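Local atomic coordinates of 6-pyruvoyl tetrahydrobiopterin synthase (Plasmodium vivax, PDB entry 3LX3), a protein that belongs to the 6-pyruvoyl tetrahydropterin synthase family and, as a six-chain assembly, binds zinc and holds a pteridine ligand in pockets between its subunits. Residues 21-26 with 66-71; 53-58 with 163-168; 79-84 with 143-148. All blocks are in the same frame, centred on the assembly; numbering follows the deposited sequence.

Contact 1 of 3, residues 21-26 with 66-71; sequences AELLVE and GYVIDF. With XTN (2-amino-1,5-dihydropteridine-4,6-dione), chain C.
Leu-23 packs on Phe-71 where strand segment 21-26 meets segment 66-71, a loop that runs into helix 71-85 at Phe-71. The ring is met obliquely: Leu-23 CB stands 3.8 Å from Phe-71 CE1, and its CD2 methyl lies near CE1 and CZ. Val-25 CG1 comes within 3.5 Å of Phe-71 CD1. The other Leu-23 methyl, CD1, turns to the loop and touches the carbonyl oxygen of Ile-69 at 3.4 Å, with Ile-69 CG2 and Val-68 CB close by. Ala-21 CB closes the row against Val-68 CG2 (3.8 Å).

Behind this apolar layer sits the pteridine XTN of chain C. Its plane lies over one face of the Tyr-67 ring, with N1 3.4 Å above the ring centre, while its amino N2 stands over a face of Phe-71. N2 also donates to Ile-69 O at 2.8 Å, nearly straight (166° at the hydrogen). Tyr-67 CG is anti to its carbonyl carbon (chi1 -61°), which swings the ring out of the strand contact and onto the ligand. Asp-70 OD1 approaches XTN N8 at 2.8 Å and also caps the helix start at Ser-72 N.

The strand is fixed by backbone bonds to strand 48-61 and by an antiparallel ladder with the second subunit, whose Glu-135 receives Val-68 N and binds XTN. The pocket spans a subunit interface: Tyr-67 stacks on one face of the pteridine, Phe-71, backed by Leu-23 and Val-25, lies tilted on the other, and the Ile-69 carbonyl takes the amino group, consistent with recognition of that end.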
loop_
_atom_site.group_PDB
_atom_site.type_symbol
_atom_site.label_atom_id
_atom_site.label_comp_id
_atom_site.label_asym_id
_atom_site.label_seq_id
_atom_site.Cartn_x
_atom_site.Cartn_y
_atom_site.Cartn_z
ATOM N N ALA A 21 18.389 -4.646 18.435
ATOM C CA ALA A 21 17.607 -4.265 17.277
ATOM C C ALA A 21 16.424 -5.206 17.157
ATOM O O ALA A 21 16.509 -6.366 17.562
ATOM C CB ALA A 21 18.426 -4.249 15.937
ATOM N N GLU A 22 15.350 -4.688 16.581
ATOM C CA GLU A 22 14.141 -5.462 16.264
ATOM C C GLU A 22 14.052 -5.612 14.768
ATOM O O GLU A 22 14.052 -4.632 14.059
ATOM C CB GLU A 22 12.923 -4.755 16.797
ATOM C CG GLU A 22 11.614 -5.381 16.527
ATOM C CD GLU A 22 10.509 -4.542 17.135
ATOM O OE1 GLU A 22 9.825 -3.794 16.395
ATOM O OE2 GLU A 22 10.346 -4.587 18.357
ATOM N N LEU A 23 13.954 -6.850 14.290
ATOM C CA LEU A 23 13.836 -7.116 12.874
ATOM C C LEU A 23 12.383 -7.478 12.544
ATOM O O LEU A 23 11.711 -8.175 13.340
ATOM C CB LEU A 23 14.727 -8.264 12.460
ATOM C CG LEU A 23 16.206 -8.064 12.684
ATOM C CD1 LEU A 23 16.979 -9.226 12.077
ATOM C CD2 LEU A 23 16.750 -6.723 12.209
ATOM N N LEU A 24 11.926 -7.035 11.383
ATOM C CA LEU A 24 10.599 -7.343 10.863
ATOM C C LEU A 24 10.732 -7.846 9.455
ATOM O O LEU A 24 11.347 -7.167 8.607
ATOM C CB LEU A 24 9.711 -6.099 10.843
ATOM C CG LEU A 24 8.334 -6.248 10.160
ATOM C CD1 LEU A 24 7.440 -7.204 10.930
ATOM C CD2 LEU A 24 7.708 -4.848 10.082
ATOM N N VAL A 25 10.147 -9.005 9.193
ATOM C CA VAL A 25 10.023 -9.454 7.829
ATOM C C VAL A 25 8.519 -9.646 7.508
ATOM O O VAL A 25 7.774 -10.272 8.245
ATOM C CB VAL A 25 10.831 -10.755 7.502
ATOM C CG1 VAL A 25 12.318 -10.476 7.605
ATOM C CG2 VAL A 25 10.403 -11.937 8.361
ATOM N N GLU A 26 8.114 -9.040 6.381
ATOM C CA GLU A 26 6.735 -8.994 5.952
ATOM C C GLU A 26 6.652 -8.902 4.465
ATOM O O GLU A 26 7.339 -8.126 3.833
ATOM C CB GLU A 26 5.986 -7.824 6.616
ATOM C CG GLU A 26 6.177 -6.443 6.050
ATOM C CD GLU A 26 5.611 -5.359 6.982
ATOM O OE1 GLU A 26 4.595 -5.630 7.676
ATOM O OE2 GLU A 26 6.215 -4.257 7.044
ATOM N N GLY A 66 27.267 -7.954 12.010
ATOM C CA GLY A 66 26.414 -6.839 11.624
ATOM C C GLY A 66 24.905 -7.067 11.602
ATOM O O GLY A 66 24.139 -6.148 11.371
ATOM N N TYR A 67 24.515 -8.312 11.850
ATOM C CA TYR A 67 23.126 -8.710 11.897
ATOM C C TYR A 67 22.694 -9.157 13.277
ATOM O O TYR A 67 23.519 -9.707 14.020
ATOM C CB TYR A 67 22.894 -9.938 11.005
ATOM C CG TYR A 67 23.176 -9.816 9.509
ATOM C CD1 TYR A 67 23.263 -8.603 8.845
ATOM C CD2 TYR A 67 23.400 -10.974 8.780
ATOM C CE1 TYR A 67 23.505 -8.563 7.483
ATOM C CE2 TYR A 67 23.629 -10.937 7.421
ATOM C CZ TYR A 67 23.669 -9.743 6.784
ATOM O OH TYR A 67 23.891 -9.737 5.430
ATOM N N VAL A 68 21.408 -8.977 13.608
ATOM C CA VAL A 68 20.847 -9.753 14.720
ATOM C C VAL A 68 20.854 -11.226 14.285
ATOM O O VAL A 68 21.446 -12.096 14.949
ATOM C CB VAL A 68 19.470 -9.306 15.165
ATOM C CG1 VAL A 68 18.992 -10.250 16.317
ATOM C CG2 VAL A 68 19.546 -7.844 15.666
ATOM N N ILE A 69 20.211 -11.469 13.155
ATOM C CA ILE A 69 20.106 -12.790 12.509
ATOM C C ILE A 69 19.807 -12.453 11.034
ATOM O O ILE A 69 19.144 -11.445 10.722
ATOM C CB ILE A 69 19.072 -13.688 13.205
ATOM C CG1 ILE A 69 18.953 -15.046 12.520
ATOM C CG2 ILE A 69 17.732 -12.998 13.258
ATOM C CD1 ILE A 69 18.096 -16.017 13.337
ATOM N N ASP A 70 20.362 -13.224 10.116
ATOM C CA ASP A 70 20.216 -12.984 8.696
ATOM C C ASP A 70 18.742 -13.009 8.264
ATOM O O ASP A 70 18.042 -14.021 8.412
ATOM C CB ASP A 70 21.007 -14.078 7.953
ATOM C CG ASP A 70 21.121 -13.831 6.465
ATOM O OD1 ASP A 70 20.420 -13.003 5.882
ATOM O OD2 ASP A 70 21.975 -14.521 5.866
ATOM N N PHE A 71 18.261 -11.901 7.696
ATOM C CA PHE A 71 16.906 -11.849 7.129
ATOM C C PHE A 71 16.613 -13.028 6.199
ATOM O O PHE A 71 15.464 -13.503 6.125
ATOM C CB PHE A 71 16.668 -10.576 6.298
ATOM C CG PHE A 71 16.467 -9.284 7.086
ATOM C CD1 PHE A 71 15.465 -9.128 8.037
ATOM C CD2 PHE A 71 17.226 -8.173 6.760
ATOM C CE1 PHE A 71 15.289 -7.892 8.687
ATOM C CE2 PHE A 71 17.025 -6.948 7.421
ATOM C CZ PHE A 71 16.064 -6.842 8.370
HETATM N N1 XTN C . 20.089 -9.617 7.364
HETATM C C2 XTN C . 20.034 -8.644 8.295
HETATM N N2 XTN C . 19.721 -8.931 9.573
HETATM N N3 XTN C . 20.364 -7.306 7.959
HETATM C C4 XTN C . 20.663 -6.945 6.701
HETATM O O4 XTN C . 20.906 -5.738 6.459
HETATM N N5 XTN C . 20.976 -7.701 4.444
HETATM C C6 XTN C . 21.018 -8.715 3.529
HETATM O O6 XTN C . 21.302 -8.461 2.355
HETATM C C7 XTN C . 20.753 -10.057 3.940
HETATM N N8 XTN C . 20.451 -10.283 5.220
HETATM C C4A XTN C . 20.671 -7.967 5.748
HETATM C C8A XTN C . 20.391 -9.285 6.106
#

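Contact 2 of 3, residues 53-58 with 163-168. With XTN (2-amino-1,5-dihydropteridine-4,6-dione), chain B.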
loop_
_atom_site.group_PDB
_atom_site.type_symbol
_atom_site.label_atom_id
_atom_site.label_comp_id
_atom_site.label_asym_id
_atom_site.label_seq_id
_atom_site.Cartn_x
_atom_site.Cartn_y
_atom_site.Cartn_z
ATOM N N ASN A 53 -1.954 -13.781 5.602
ATOM C CA ASN A 53 -0.604 -13.250 5.538
ATOM C C ASN A 53 0.070 -13.293 6.919
ATOM O O ASN A 53 -0.595 -13.105 7.929
ATOM C CB ASN A 53 -0.680 -11.804 5.088
ATOM C CG ASN A 53 0.659 -11.244 4.812
ATOM O OD1 ASN A 53 1.214 -10.516 5.644
ATOM N ND2 ASN A 53 1.237 -11.648 3.712
ATOM N N VAL A 54 1.380 -13.558 6.946
ATOM C CA VAL A 54 2.156 -13.721 8.167
ATOM C C VAL A 54 3.307 -12.766 8.117
ATOM O O VAL A 54 4.035 -12.718 7.124
ATOM C CB VAL A 54 2.802 -15.152 8.238
ATOM C CG1 VAL A 54 3.788 -15.249 9.421
ATOM C CG2 VAL A 54 1.758 -16.179 8.341
ATOM N N SER A 55 3.517 -12.058 9.225
ATOM C CA SER A 55 4.775 -11.358 9.433
ATOM C C SER A 55 5.457 -11.848 10.689
ATOM O O SER A 55 4.819 -12.302 11.621
ATOM C CB SER A 55 4.596 -9.864 9.463
ATOM O OG SER A 55 3.861 -9.479 10.586
ATOM N N LEU A 56 6.778 -11.717 10.723
ATOM C CA LEU A 56 7.583 -12.119 11.878
ATOM C C LEU A 56 8.424 -10.945 12.341
ATOM O O LEU A 56 9.086 -10.294 11.526
ATOM C CB LEU A 56 8.506 -13.290 11.502
ATOM C CG LEU A 56 9.592 -13.689 12.494
ATOM C CD1 LEU A 56 8.981 -14.303 13.751
ATOM C CD2 LEU A 56 10.555 -14.678 11.808
ATOM N N ARG A 57 8.372 -10.711 13.657
ATOM C CA ARG A 57 9.193 -9.717 14.332
ATOM C C ARG A 57 10.001 -10.429 15.407
ATOM O O ARG A 57 9.503 -11.337 16.083
ATOM C CB ARG A 57 8.295 -8.661 14.949
ATOM C CG ARG A 57 8.947 -7.527 15.722
ATOM C CD ARG A 57 7.850 -6.475 16.065
ATOM N NE ARG A 57 6.824 -6.360 15.003
ATOM C CZ ARG A 57 6.456 -5.250 14.353
ATOM N NH1 ARG A 57 6.978 -4.066 14.626
ATOM N NH2 ARG A 57 5.516 -5.330 13.421
ATOM N N LEU A 58 11.231 -9.988 15.583
ATOM C CA LEU A 58 12.056 -10.548 16.650
ATOM C C LEU A 58 12.996 -9.489 17.182
ATOM O O LEU A 58 13.182 -8.443 16.548
ATOM C CB LEU A 58 12.812 -11.784 16.180
ATOM C CG LEU A 58 13.777 -11.712 14.975
ATOM C CD1 LEU A 58 15.087 -11.027 15.341
ATOM C CD2 LEU A 58 14.063 -13.123 14.471
ATOM N N GLU A 163 7.749 -12.934 17.559
ATOM C CA GLU A 163 6.365 -12.440 17.465
ATOM C C GLU A 163 5.841 -12.616 16.048
ATOM O O GLU A 163 6.476 -12.224 15.070
ATOM C CB GLU A 163 6.330 -10.966 17.858
ATOM C CG GLU A 163 4.998 -10.266 17.670
ATOM C CD GLU A 163 5.147 -8.749 17.720
ATOM O OE1 GLU A 163 5.403 -8.229 18.822
ATOM O OE2 GLU A 163 4.934 -8.118 16.680
ATOM N N VAL A 164 4.677 -13.242 15.937
ATOM C CA VAL A 164 3.994 -13.445 14.681
ATOM C C VAL A 164 2.693 -12.658 14.622
ATOM O O VAL A 164 1.931 -12.615 15.599
ATOM C CB VAL A 164 3.689 -14.968 14.488
ATOM C CG1 VAL A 164 2.578 -15.252 13.532
ATOM C CG2 VAL A 164 5.000 -15.717 14.105
ATOM N N THR A 165 2.458 -12.036 13.465
ATOM C CA THR A 165 1.186 -11.408 13.127
ATOM C C THR A 165 0.600 -12.193 11.973
ATOM O O THR A 165 1.248 -12.398 10.964
ATOM C CB THR A 165 1.354 -9.923 12.771
ATOM O OG1 THR A 165 1.924 -9.245 13.909
ATOM C CG2 THR A 165 0.006 -9.323 12.410
ATOM N N VAL A 166 -0.645 -12.639 12.138
ATOM C CA VAL A 166 -1.414 -13.293 11.058
ATOM C C VAL A 166 -2.625 -12.425 10.770
ATOM O O VAL A 166 -3.321 -11.920 11.663
ATOM C CB VAL A 166 -1.862 -14.701 11.468
ATOM C CG1 VAL A 166 -2.813 -15.289 10.370
ATOM C CG2 VAL A 166 -0.671 -15.614 11.710
ATOM N N SER A 167 -2.896 -12.234 9.485
ATOM C CA SER A 167 -4.153 -11.592 9.077
ATOM C C SER A 167 -4.987 -12.501 8.202
ATOM O O SER A 167 -4.428 -13.160 7.327
ATOM C CB SER A 167 -3.839 -10.305 8.381
ATOM O OG SER A 167 -3.158 -10.448 7.182
ATOM N N GLU A 168 -6.309 -12.578 8.434
ATOM C CA GLU A 168 -7.233 -13.203 7.520
ATOM C C GLU A 168 -7.369 -12.282 6.315
ATOM O O GLU A 168 -7.478 -12.747 5.222
ATOM C CB GLU A 168 -8.675 -13.303 8.078
ATOM C CG GLU A 168 -9.108 -14.526 8.838
ATOM C CD GLU A 168 -10.595 -14.398 9.246
ATOM O OE1 GLU A 168 -11.156 -13.291 9.061
ATOM O OE2 GLU A 168 -11.217 -15.388 9.687
HETATM N N1 XTN B . -12.734 -12.252 15.428
HETATM C C2 XTN B . -11.526 -12.606 15.909
HETATM N N2 XTN B . -11.071 -12.098 17.070
HETATM N N3 XTN B . -10.737 -13.570 15.232
HETATM C C4 XTN B . -11.119 -14.101 14.059
HETATM O O4 XTN B . -10.357 -14.918 13.487
HETATM N N5 XTN B . -12.836 -14.176 12.383
HETATM C C6 XTN B . -14.064 -13.788 11.928
HETATM O O6 XTN B . -14.490 -14.246 10.864
HETATM C C7 XTN B . -14.851 -12.873 12.691
HETATM N N8 XTN B . -14.351 -12.404 13.836
HETATM C C4A XTN B . -12.356 -13.683 13.563
HETATM C C8A XTN B . -13.141 -12.770 14.267
#
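Asn-53 and Ser-167 pair in an antiparallel beta ladder between neighbouring strands 48-61 and 161-167 of the T-fold of the 6-pyruvoyl tetrahydropterin synthase family, an antiparallel sheet with two helices on one face. Hydrogen-bonded pairs Asn-53/Ser-167, Ser-55/Thr-165 and Arg-57/Glu-163 alternate with non-hydrogen-bonded pairs Val-54/Val-166 and Leu-56/Val-164. At the centre, Ser-55 N reaches Thr-165 O at 2.9 Å.

The buried face carries Val-54, Leu-56, Val-164 and Val-166. Val-54 CG2 meets Val-166 CG2 at 4.2 Å, the two side chains crossing at a slant, and Leu-56 CD1 lies as far from Val-164 CG2. Val-78 and Cys-82 of helix 71-85 and Leu-142 and Leu-145 of helix 134-149 cover this layer.

The other face is polar and partly exposed to solvent. Here Arg-57 and Glu-163 run side by side in the same direction, both with CG anti to the backbone N (chi1 179° and 174°). A bend at chi3 brings Arg-57 NE to Glu-163 OE2 at 3.1 Å in a salt bridge, the guanidinium and carboxylate planes being 32° apart; Tyr-161 OH holds the other carboxylate oxygen. Ser-55 OG rests against Thr-165 CB (3.4 Å), while Thr-165 OG1 bonds to Thr-175 of the next strand. Asn-53 CB touches Ser-167 OG at 3.5 Å, and its ND2 is taken by Ser-27 O.

Past the ladder the chain turns at Glu-168, which belongs to the zinc site with His-36, His-48 and His-50. Its OE2 accepts a weak hydrogen bond, 3.4 Å long, from N5 of XTN in chain B.

Contact 3 of 3, residues 79-84 with 143-148; sequences RKVCKQ and NQLIEE
Two helices, 71-85 and 134-149, lie on one face of the antiparallel sheet, and here they pack against each other at a steep angle: the axes of the two segments run 131° apart and approach to 10.0 Å. Val-81 is the apolar centre. Its CG2 methyl meets Leu-145 CD2 at 3.7 Å and Glu-148 CG at 3.9 Å, while CG1 rests against Gln-144 CB at 4.2 Å. Leu-145 also reaches Val-164 of the sheet beneath.

Toward solvent the contact turns polar around Glu-148. The glutamate chain bends at chi2, which lays its carboxylate across the gap to helix 71-85. Lys-80, fully extended, crosses it at about a right angle and sets NZ 2.9 Å from OE1, a salt bridge that uses the syn side of that oxygen, 19° out of the carboxylate plane. From the next turn of the same helix, Gln-84 NE2 gives a weak bond to OE2 at 3.4 Å, with its amide turned 53° against the carboxylate.

Each carboxylate oxygen therefore has its own donor from residues one helical turn apart. The ammonium group probably stabilises the negative charge of Glu-148, and this polar group lies at the edge of the Val-81 packing.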
loop_
_atom_site.group_PDB
_atom_site.type_symbol
_atom_site.label_atom_id
_atom_site.label_comp_id
_atom_site.label_asym_id
_atom_site.label_seq_id
_atom_site.Cartn_x
_atom_site.Cartn_y
_atom_site.Cartn_z
ATOM N N ARG A 79 8.496 -18.676 4.699
ATOM C CA ARG A 79 7.931 -19.210 3.457
ATOM C C ARG A 79 7.644 -20.707 3.602
ATOM O O ARG A 79 6.615 -21.181 3.145
ATOM C CB ARG A 79 8.856 -18.978 2.256
ATOM C CG ARG A 79 9.011 -17.518 1.827
ATOM C CD ARG A 79 9.930 -17.352 0.589
ATOM N NE ARG A 79 10.870 -18.471 0.377
ATOM C CZ ARG A 79 12.207 -18.439 0.497
ATOM N NH1 ARG A 79 12.889 -17.330 0.851
ATOM N NH2 ARG A 79 12.882 -19.564 0.254
ATOM N N LYS A 80 8.560 -21.447 4.216
ATOM C CA LYS A 80 8.380 -22.893 4.406
ATOM C C LYS A 80 7.096 -23.209 5.200
ATOM O O LYS A 80 6.289 -24.070 4.797
ATOM C CB LYS A 80 9.600 -23.485 5.113
ATOM C CG LYS A 80 9.499 -24.986 5.312
ATOM C CD LYS A 80 10.764 -25.568 5.933
ATOM C CE LYS A 80 10.679 -27.095 5.923
ATOM N NZ LYS A 80 11.672 -27.728 6.830
ATOM N N VAL A 81 6.904 -22.517 6.322
ATOM C CA VAL A 81 5.714 -22.729 7.175
ATOM C C VAL A 81 4.471 -22.349 6.414
ATOM O O VAL A 81 3.505 -23.108 6.368
ATOM C CB VAL A 81 5.807 -21.966 8.499
ATOM C CG1 VAL A 81 4.506 -22.050 9.305
ATOM C CG2 VAL A 81 6.953 -22.529 9.308
ATOM N N CYS A 82 4.490 -21.194 5.771
ATOM C CA CYS A 82 3.340 -20.784 4.932
ATOM C C CYS A 82 2.990 -21.795 3.858
ATOM O O CYS A 82 1.814 -22.093 3.632
ATOM C CB CYS A 82 3.582 -19.425 4.258
ATOM S SG CYS A 82 3.547 -18.005 5.319
ATOM N N LYS A 83 3.999 -22.365 3.211
ATOM C CA LYS A 83 3.773 -23.263 2.109
ATOM C C LYS A 83 3.076 -24.534 2.595
ATOM O O LYS A 83 2.285 -25.112 1.811
ATOM C CB LYS A 83 5.097 -23.554 1.386
ATOM C CG LYS A 83 5.007 -24.509 0.211
ATOM C CD LYS A 83 4.281 -23.939 -0.998
ATOM C CE LYS A 83 4.338 -24.965 -2.156
ATOM N NZ LYS A 83 3.374 -24.695 -3.275
ATOM N N GLN A 84 3.311 -24.957 3.843
ATOM C CA GLN A 84 2.665 -26.140 4.368
ATOM C C GLN A 84 1.163 -25.960 4.484
ATOM O O GLN A 84 0.387 -26.896 4.289
ATOM C CB GLN A 84 3.241 -26.506 5.736
ATOM C CG GLN A 84 4.722 -26.886 5.660
ATOM C CD GLN A 84 5.409 -26.890 7.030
ATOM O OE1 GLN A 84 4.809 -26.525 8.063
ATOM N NE2 GLN A 84 6.680 -27.304 7.044
ATOM N N ASN A 143 4.724 -21.222 17.049
ATOM C CA ASN A 143 5.378 -22.429 17.520
ATOM C C ASN A 143 6.145 -23.134 16.394
ATOM O O ASN A 143 7.299 -23.549 16.567
ATOM C CB ASN A 143 4.357 -23.387 18.128
ATOM C CG ASN A 143 5.009 -24.564 18.804
ATOM O OD1 ASN A 143 5.665 -24.408 19.823
ATOM N ND2 ASN A 143 4.830 -25.750 18.238
ATOM N N GLN A 144 5.532 -23.238 15.232
ATOM C CA GLN A 144 6.162 -23.888 14.074
ATOM C C GLN A 144 7.398 -23.137 13.629
ATOM O O GLN A 144 8.402 -23.754 13.253
ATOM C CB GLN A 144 5.195 -24.023 12.905
ATOM C CG GLN A 144 4.098 -25.028 13.087
ATOM C CD GLN A 144 4.605 -26.432 13.344
ATOM O OE1 GLN A 144 4.403 -26.998 14.416
ATOM N NE2 GLN A 144 5.329 -26.955 12.390
ATOM N N LEU A 145 7.338 -21.810 13.676
ATOM C CA LEU A 145 8.487 -20.997 13.239
ATOM C C LEU A 145 9.682 -21.126 14.151
ATOM O O LEU A 145 10.842 -21.180 13.700
ATOM C CB LEU A 145 8.110 -19.518 13.088
ATOM C CG LEU A 145 7.452 -19.126 11.780
ATOM C CD1 LEU A 145 7.011 -17.646 11.826
ATOM C CD2 LEU A 145 8.465 -19.380 10.601
ATOM N N ILE A 146 9.432 -21.163 15.453
ATOM C CA ILE A 146 10.510 -21.322 16.382
ATOM C C ILE A 146 11.151 -22.695 16.160
ATOM O O ILE A 146 12.371 -22.810 16.170
ATOM C CB ILE A 146 10.022 -21.107 17.839
ATOM C CG1 ILE A 146 9.728 -19.619 18.056
ATOM C CG2 ILE A 146 11.042 -21.658 18.844
ATOM C CD1 ILE A 146 8.858 -19.360 19.254
ATOM N N GLU A 147 10.335 -23.720 15.913
ATOM C CA GLU A 147 10.873 -25.059 15.617
ATOM C C GLU A 147 11.706 -25.094 14.334
ATOM O O GLU A 147 12.776 -25.708 14.283
ATOM C CB GLU A 147 9.755 -26.113 15.529
ATOM C CG GLU A 147 9.087 -26.454 16.853
ATOM C CD GLU A 147 8.269 -27.761 16.796
ATOM O OE1 GLU A 147 8.662 -28.694 16.051
ATOM O OE2 GLU A 147 7.251 -27.857 17.515
ATOM N N GLU A 148 11.213 -24.426 13.299
ATOM C CA GLU A 148 11.871 -24.440 11.986
ATOM C C GLU A 148 13.153 -23.635 11.938
ATOM O O GLU A 148 14.120 -24.065 11.287
ATOM C CB GLU A 148 10.924 -23.932 10.894
ATOM C CG GLU A 148 9.749 -24.859 10.627
ATOM C CD GLU A 148 10.082 -26.031 9.720
ATOM O OE1 GLU A 148 11.249 -26.178 9.304
ATOM O OE2 GLU A 148 9.130 -26.786 9.401
#

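Contacts 1 and 2 share the sheet: strand 20-40 pairs with strand 48-61 through probable hydrogen bonds from Leu-23 N to Leu-58 O and from Val-25 N to Leu-56 O, both 2.9 Å, and the centres of the two contacts are 14 Å apart. Contact 3 packs beneath contact 2, with centres 12 Å apart; Leu-145 CD1 meets Val-164 CG2 at 3.6 Å. It does not touch contact 1, whose nearest atoms are about 7 Å away. Contacts 1 and 2 reach different XTN molecules: residues 66-71 complete a pocket with Thr-134 and Glu-135 of the second subunit, whereas Glu-168 stands at another XTN, in a pocket completed by Ile-69 of the fourth subunit.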